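Local coordinates for metallo-beta-lactamase domain-containing protein (Thermotoga maritima, PDB 3H3E) that binds zinc in a metallo-beta-lactamase fold and is probably a metal-dependent hydrolase, or possibly a transferase, whose exact reaction is not established, at residues V35-V40 against L166-K171; K117-R122 against M130-P135. The protein carries 2 engineered substitutions. One frame throughout, in Å; residues are numbered along the deposited sequence.

Contact 1 (V35-V40 against L166-K171); sequences VLVDSV and LVVRTK
Val37 and Val168 mark the closest backbone approach of 35-40 and 166-171, yet their CA atoms are still 8.9 Å apart and no hydrogen bond joins the two segments. That spacing is one of facing sheets rather than of neighbouring strands. Strand 34-37 ends in a type II' turn from Val37 to Val40, closed by Val37 N to Val40 O at 2.9 Å and by Val40 N to Val37 O at 3.1 Å. The tight turn brings both valines to the same flank, and both direct CB toward 166-171. Val37 has CG1 anti to its own N (chi1 -176°), and this methyl meets CG2 of Val168 tip to tip at 4.0 Å. Leu166 reaches in with CD2 alone, which touches Val40 CG1 at 4.1 Å and Val37 CG2 at 4.2 Å, so a single methyl bridges the two ends of the turn. All four residues are buried, and Met13 and Met130 also pack on Val168. Contact is thus methyl against methyl, as in the core of the alpha-beta/beta-alpha sandwich of metallo-beta-lactamases, where the inner faces of two mixed sheets meet.

Contact 2 (K117-R122 against M130-P135); sequences KFVIER and MFLLGP
Arg122 and Gly134 bring 117-122 and 130-135 within 4.8 Å, CA to CA, as the chain directions of 119-122 and 132-135 diverge by 71°. Here Gly134 N donates to Arg122 O at 2.9 Å, with a fairly straight N-H (160°). The same carbonyl oxygen receives a CA-H contact from Leu133 CA at 3.4 Å. Beside this bond, a water donates to both Glu121 O, at 3.0 Å, and Leu132 O, at 2.9 Å, linking the backbones where they separate. Arg122 starts out away from the other segment. Its CG lies anti to the carbonyl carbon (chi1 -55°), and further bends at chi2 and chi3 fold the chain back until the guanidinium meets Pro135 end-on. NH1 and NH2 both donate to Pro135 O, at 3.0 and 3.2 Å, with that oxygen slightly out of the guanidinium plane. This shared acceptor holds the group's far end but constrains turning about its long axis only weakly. The apolar part is small: Val119 CG2 meets Leu132 CD1 at 4.1 Å, the two side chains crossing at about a right angle. Around them, Val119 also packs on Trp87 of strand 85-89, Leu132 on Ile126 of strand 123-127, and both on Gln164. Arg122 makes a further, weak ion pair with Asp191 of helix 185-193. The contact joins strand 115-119, outermost in its sheet, to the end of strand 130-133, second in the other.

Overall arrangement
Contacts 1 and 2 have centres 14 Å apart, contact 2 being nested within the chain loop closed by contact 1. Their second segments are adjacent antiparallel strands of one sheet, probably hydrogen-bonded from Val167 N to Phe131 O at 2.8 Å. Their first segments belong to the other large sheet, so both contacts tie the same two sheets together. The zinc ion is held by His69, His71 and His182. Contact 2 lies nearer the zinc-binding histidines: the side chain of Pro135 is about 9 Å from those of His69 and His182 and about 13 Å from the bound zinc, too far to coordinate it, whereas the side chain of Leu166 is about 12 Å from that of His69.

Contact 1 (V35-V40 against L166-K171)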
loop_
_atom_site.group_PDB
_atom_site.type_symbol
_atom_site.label_atom_id
_atom_site.label_comp_id
_atom_site.label_asym_id
_atom_site.label_seq_id
_atom_site.Cartn_x
_atom_site.Cartn_y
_atom_site.Cartn_z
ATOM N N VAL A 35 -0.886 -7.687 -1.535
ATOM C CA VAL A 35 -1.749 -8.295 -0.542
ATOM C C VAL A 35 -3.147 -8.474 -1.108
ATOM O O VAL A 35 -3.726 -7.553 -1.672
ATOM C CB VAL A 35 -1.799 -7.468 0.756
ATOM C CG1 VAL A 35 -2.144 -6.054 0.454
ATOM C CG2 VAL A 35 -2.813 -8.038 1.695
ATOM N N LEU A 36 -3.663 -9.691 -0.982
ATOM C CA LEU A 36 -5.018 -10.018 -1.383
ATOM C C LEU A 36 -5.970 -9.702 -0.236
ATOM O O LEU A 36 -5.809 -10.196 0.879
ATOM C CB LEU A 36 -5.111 -11.491 -1.748
ATOM C CG LEU A 36 -6.472 -12.005 -2.213
ATOM C CD1 LEU A 36 -6.951 -11.264 -3.443
ATOM C CD2 LEU A 36 -6.339 -13.478 -2.507
ATOM N N VAL A 37 -6.956 -8.863 -0.516
ATOM C CA VAL A 37 -7.874 -8.407 0.506
ATOM C C VAL A 37 -9.285 -8.765 0.121
ATOM O O VAL A 37 -9.926 -8.042 -0.624
ATOM C CB VAL A 37 -7.802 -6.895 0.667
ATOM C CG1 VAL A 37 -8.709 -6.451 1.801
ATOM C CG2 VAL A 37 -6.371 -6.468 0.919
ATOM N N ASP A 38 -9.766 -9.888 0.632
ATOM C CA ASP A 38 -11.069 -10.392 0.245
ATOM C C ASP A 38 -11.102 -10.527 -1.262
ATOM O O ASP A 38 -10.403 -11.359 -1.832
ATOM C CB ASP A 38 -12.175 -9.449 0.723
ATOM C CG ASP A 38 -13.420 -10.191 1.194
ATOM O OD1 ASP A 38 -13.282 -11.272 1.812
ATOM O OD2 ASP A 38 -14.537 -9.676 0.957
ATOM N N SER A 39 -11.880 -9.678 -1.913
ATOM C CA SER A 39 -12.159 -9.856 -3.335
ATOM C C SER A 39 -11.382 -8.909 -4.243
ATOM O O SER A 39 -11.728 -8.728 -5.409
ATOM C CB SER A 39 -13.644 -9.641 -3.574
ATOM O OG SER A 39 -14.060 -8.450 -2.924
ATOM N N VAL A 40 -10.331 -8.301 -3.717
ATOM C CA VAL A 40 -9.606 -7.313 -4.488
ATOM C C VAL A 40 -8.104 -7.489 -4.213
ATOM O O VAL A 40 -7.717 -7.828 -3.103
ATOM C CB VAL A 40 -10.135 -5.913 -4.125
ATOM C CG1 VAL A 40 -9.137 -5.149 -3.292
ATOM C CG2 VAL A 40 -10.476 -5.156 -5.364
ATOM N N LEU A 166 -6.389 1.903 0.356
ATOM C CA LEU A 166 -7.623 1.152 0.435
ATOM C C LEU A 166 -8.185 1.210 1.848
ATOM O O LEU A 166 -7.460 1.063 2.822
ATOM C CB LEU A 166 -7.370 -0.296 0.020
ATOM C CG LEU A 166 -8.519 -1.280 0.156
ATOM C CD1 LEU A 166 -9.598 -0.867 -0.798
ATOM C CD2 LEU A 166 -8.040 -2.720 -0.130
ATOM N N VAL A 167 -9.484 1.448 1.951
ATOM C CA VAL A 167 -10.176 1.374 3.228
ATOM C C VAL A 167 -11.325 0.376 3.104
ATOM O O VAL A 167 -12.184 0.489 2.229
ATOM C CB VAL A 167 -10.705 2.748 3.671
ATOM C CG1 VAL A 167 -11.370 2.658 5.037
ATOM C CG2 VAL A 167 -9.582 3.734 3.706
ATOM N N VAL A 168 -11.304 -0.618 3.976
ATOM C CA VAL A 168 -12.347 -1.617 4.040
ATOM C C VAL A 168 -13.117 -1.373 5.324
ATOM O O VAL A 168 -12.541 -1.377 6.414
ATOM C CB VAL A 168 -11.769 -3.040 4.114
ATOM C CG1 VAL A 168 -12.888 -4.079 4.026
ATOM C CG2 VAL A 168 -10.699 -3.259 3.037
ATOM N N ARG A 169 -14.421 -1.164 5.179
ATOM C CA ARG A 169 -15.298 -0.872 6.301
ATOM C C ARG A 169 -15.865 -2.177 6.851
ATOM O O ARG A 169 -16.578 -2.907 6.167
ATOM C CB ARG A 169 -16.394 0.099 5.861
ATOM C CG ARG A 169 -17.347 0.541 6.939
ATOM C CD ARG A 169 -18.549 1.193 6.290
ATOM N NE ARG A 169 -18.442 2.646 6.212
ATOM C CZ ARG A 169 -18.920 3.378 5.209
ATOM N NH1 ARG A 169 -19.504 2.771 4.180
ATOM N NH2 ARG A 169 -18.797 4.709 5.227
ATOM N N THR A 170 -15.508 -2.451 8.100
ATOM C CA THR A 170 -15.766 -3.704 8.798
ATOM C C THR A 170 -16.691 -3.391 9.981
ATOM O O THR A 170 -16.741 -2.242 10.437
ATOM C CB THR A 170 -14.402 -4.285 9.266
ATOM O OG1 THR A 170 -13.931 -5.205 8.288
ATOM C CG2 THR A 170 -14.463 -4.968 10.614
ATOM N N LYS A 171 -17.442 -4.377 10.470
ATOM C CA LYS A 171 -18.335 -4.107 11.597
ATOM C C LYS A 171 -17.529 -3.717 12.847
ATOM O O LYS A 171 -18.037 -3.049 13.750
ATOM C CB LYS A 171 -19.275 -5.288 11.866
ATOM C CG LYS A 171 -18.607 -6.481 12.506
ATOM C CD LYS A 171 -19.594 -7.611 12.751
ATOM C CE LYS A 171 -19.831 -8.428 11.492
ATOM N NZ LYS A 171 -20.465 -9.746 11.795
#

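Contact 2 (K117-R122 against M130-P135)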
loop_
_atom_site.group_PDB
_atom_site.type_symbol
_atom_site.label_atom_id
_atom_site.label_comp_id
_atom_site.label_asym_id
_atom_site.label_seq_id
_atom_site.Cartn_x
_atom_site.Cartn_y
_atom_site.Cartn_z
ATOM N N LYS A 117 -8.642 1.521 -15.026
ATOM C CA LYS A 117 -9.734 2.275 -14.440
ATOM C C LYS A 117 -9.089 3.418 -13.691
ATOM O O LYS A 117 -8.430 3.214 -12.670
ATOM C CB LYS A 117 -10.551 1.401 -13.496
ATOM C CG LYS A 117 -11.493 2.175 -12.593
ATOM C CD LYS A 117 -12.830 2.413 -13.254
ATOM C CE LYS A 117 -13.917 2.709 -12.238
ATOM N NZ LYS A 117 -15.260 2.392 -12.821
ATOM N N PHE A 118 -9.244 4.618 -14.221
ATOM C CA PHE A 118 -8.551 5.781 -13.675
ATOM C C PHE A 118 -9.306 6.452 -12.544
ATOM O O PHE A 118 -10.489 6.786 -12.669
ATOM C CB PHE A 118 -8.188 6.761 -14.786
ATOM C CG PHE A 118 -7.100 6.252 -15.669
ATOM C CD1 PHE A 118 -7.393 5.688 -16.894
ATOM C CD2 PHE A 118 -5.777 6.272 -15.237
ATOM C CE1 PHE A 118 -6.377 5.182 -17.698
ATOM C CE2 PHE A 118 -4.764 5.780 -16.024
ATOM C CZ PHE A 118 -5.060 5.233 -17.259
ATOM N N VAL A 119 -8.606 6.616 -11.426
ATOM C CA VAL A 119 -9.205 7.123 -10.207
ATOM C C VAL A 119 -8.895 8.610 -10.095
ATOM O O VAL A 119 -7.732 9.002 -10.075
ATOM C CB VAL A 119 -8.689 6.315 -9.004
ATOM C CG1 VAL A 119 -9.150 6.904 -7.698
ATOM C CG2 VAL A 119 -9.165 4.884 -9.123
ATOM N N ILE A 120 -9.943 9.437 -10.073
ATOM C CA ILE A 120 -9.794 10.895 -10.049
ATOM C C ILE A 120 -10.255 11.537 -8.746
ATOM O O ILE A 120 -9.650 12.490 -8.271
ATOM C CB ILE A 120 -10.641 11.549 -11.117
ATOM C CG1 ILE A 120 -10.921 10.578 -12.258
ATOM C CG2 ILE A 120 -9.984 12.831 -11.601
ATOM C CD1 ILE A 120 -12.103 11.018 -13.094
ATOM N N GLU A 121 -11.342 11.022 -8.184
ATOM C CA GLU A 121 -11.921 11.552 -6.955
ATOM C C GLU A 121 -11.012 11.430 -5.722
ATOM O O GLU A 121 -10.059 10.654 -5.721
ATOM C CB GLU A 121 -13.246 10.843 -6.670
ATOM C CG GLU A 121 -14.110 10.585 -7.890
ATOM C CD GLU A 121 -14.463 11.853 -8.620
ATOM O OE1 GLU A 121 -14.084 12.937 -8.125
ATOM O OE2 GLU A 121 -15.114 11.772 -9.687
ATOM N N ARG A 122 -11.327 12.193 -4.674
ATOM C CA ARG A 122 -10.662 12.058 -3.378
ATOM C C ARG A 122 -11.085 10.749 -2.719
ATOM O O ARG A 122 -10.277 10.078 -2.094
ATOM C CB ARG A 122 -11.001 13.225 -2.438
ATOM C CG ARG A 122 -10.723 14.647 -2.954
ATOM C CD ARG A 122 -9.228 14.996 -3.050
ATOM N NE ARG A 122 -8.562 15.149 -1.752
ATOM C CZ ARG A 122 -7.525 14.413 -1.341
ATOM N NH1 ARG A 122 -7.016 13.463 -2.124
ATOM N NH2 ARG A 122 -6.992 14.634 -0.142
HETATM N N MSE A 130 -15.830 -0.989 0.523
HETATM C CA MSE A 130 -14.447 -0.763 0.136
HETATM C C MSE A 130 -14.318 0.570 -0.593
HETATM O O MSE A 130 -15.155 0.907 -1.431
HETATM C CB MSE A 130 -13.925 -1.922 -0.725
HETATM C CG MSE A 130 -13.606 -3.189 0.077
HETATM SE SE MSE A 130 -12.675 -4.441 -0.818
HETATM C CE MSE A 130 -13.860 -4.771 -2.114
ATOM N N PHE A 131 -13.272 1.323 -0.254
ATOM C CA PHE A 131 -13.038 2.653 -0.803
ATOM C C PHE A 131 -11.560 2.893 -1.075
ATOM O O PHE A 131 -10.704 2.452 -0.326
ATOM C CB PHE A 131 -13.461 3.733 0.203
ATOM C CG PHE A 131 -14.872 3.633 0.644
ATOM C CD1 PHE A 131 -15.212 2.857 1.736
ATOM C CD2 PHE A 131 -15.864 4.336 -0.015
ATOM C CE1 PHE A 131 -16.516 2.770 2.152
ATOM C CE2 PHE A 131 -17.167 4.246 0.394
ATOM C CZ PHE A 131 -17.498 3.461 1.481
ATOM N N LEU A 132 -11.273 3.658 -2.116
ATOM C CA LEU A 132 -9.926 4.137 -2.342
ATOM C C LEU A 132 -9.874 5.594 -1.969
ATOM O O LEU A 132 -10.717 6.377 -2.406
ATOM C CB LEU A 132 -9.555 4.012 -3.809
ATOM C CG LEU A 132 -9.044 2.658 -4.250
ATOM C CD1 LEU A 132 -9.024 2.619 -5.764
ATOM C CD2 LEU A 132 -7.661 2.419 -3.658
ATOM N N LEU A 133 -8.874 5.956 -1.175
ATOM C CA LEU A 133 -8.641 7.341 -0.832
ATOM C C LEU A 133 -7.410 7.870 -1.540
ATOM O O LEU A 133 -6.368 7.222 -1.555
ATOM C CB LEU A 133 -8.513 7.506 0.679
ATOM C CG LEU A 133 -9.887 7.757 1.299
ATOM C CD1 LEU A 133 -10.673 6.468 1.284
ATOM C CD2 LEU A 133 -9.742 8.303 2.694
ATOM N N GLY A 134 -7.540 9.057 -2.120
ATOM C CA GLY A 134 -6.499 9.627 -2.951
ATOM C C GLY A 134 -5.346 10.163 -2.140
ATOM O O GLY A 134 -5.275 9.943 -0.932
ATOM N N PRO A 135 -4.436 10.889 -2.800
ATOM C CA PRO A 135 -3.207 11.355 -2.165
ATOM C C PRO A 135 -3.528 12.065 -0.854
ATOM O O PRO A 135 -4.357 12.979 -0.835
ATOM C CB PRO A 135 -2.661 12.362 -3.171
ATOM C CG PRO A 135 -3.342 12.113 -4.405
ATOM C CD PRO A 135 -4.651 11.513 -4.111
HETATM O O HOH W 1 -10.087 7.727 -4.890
#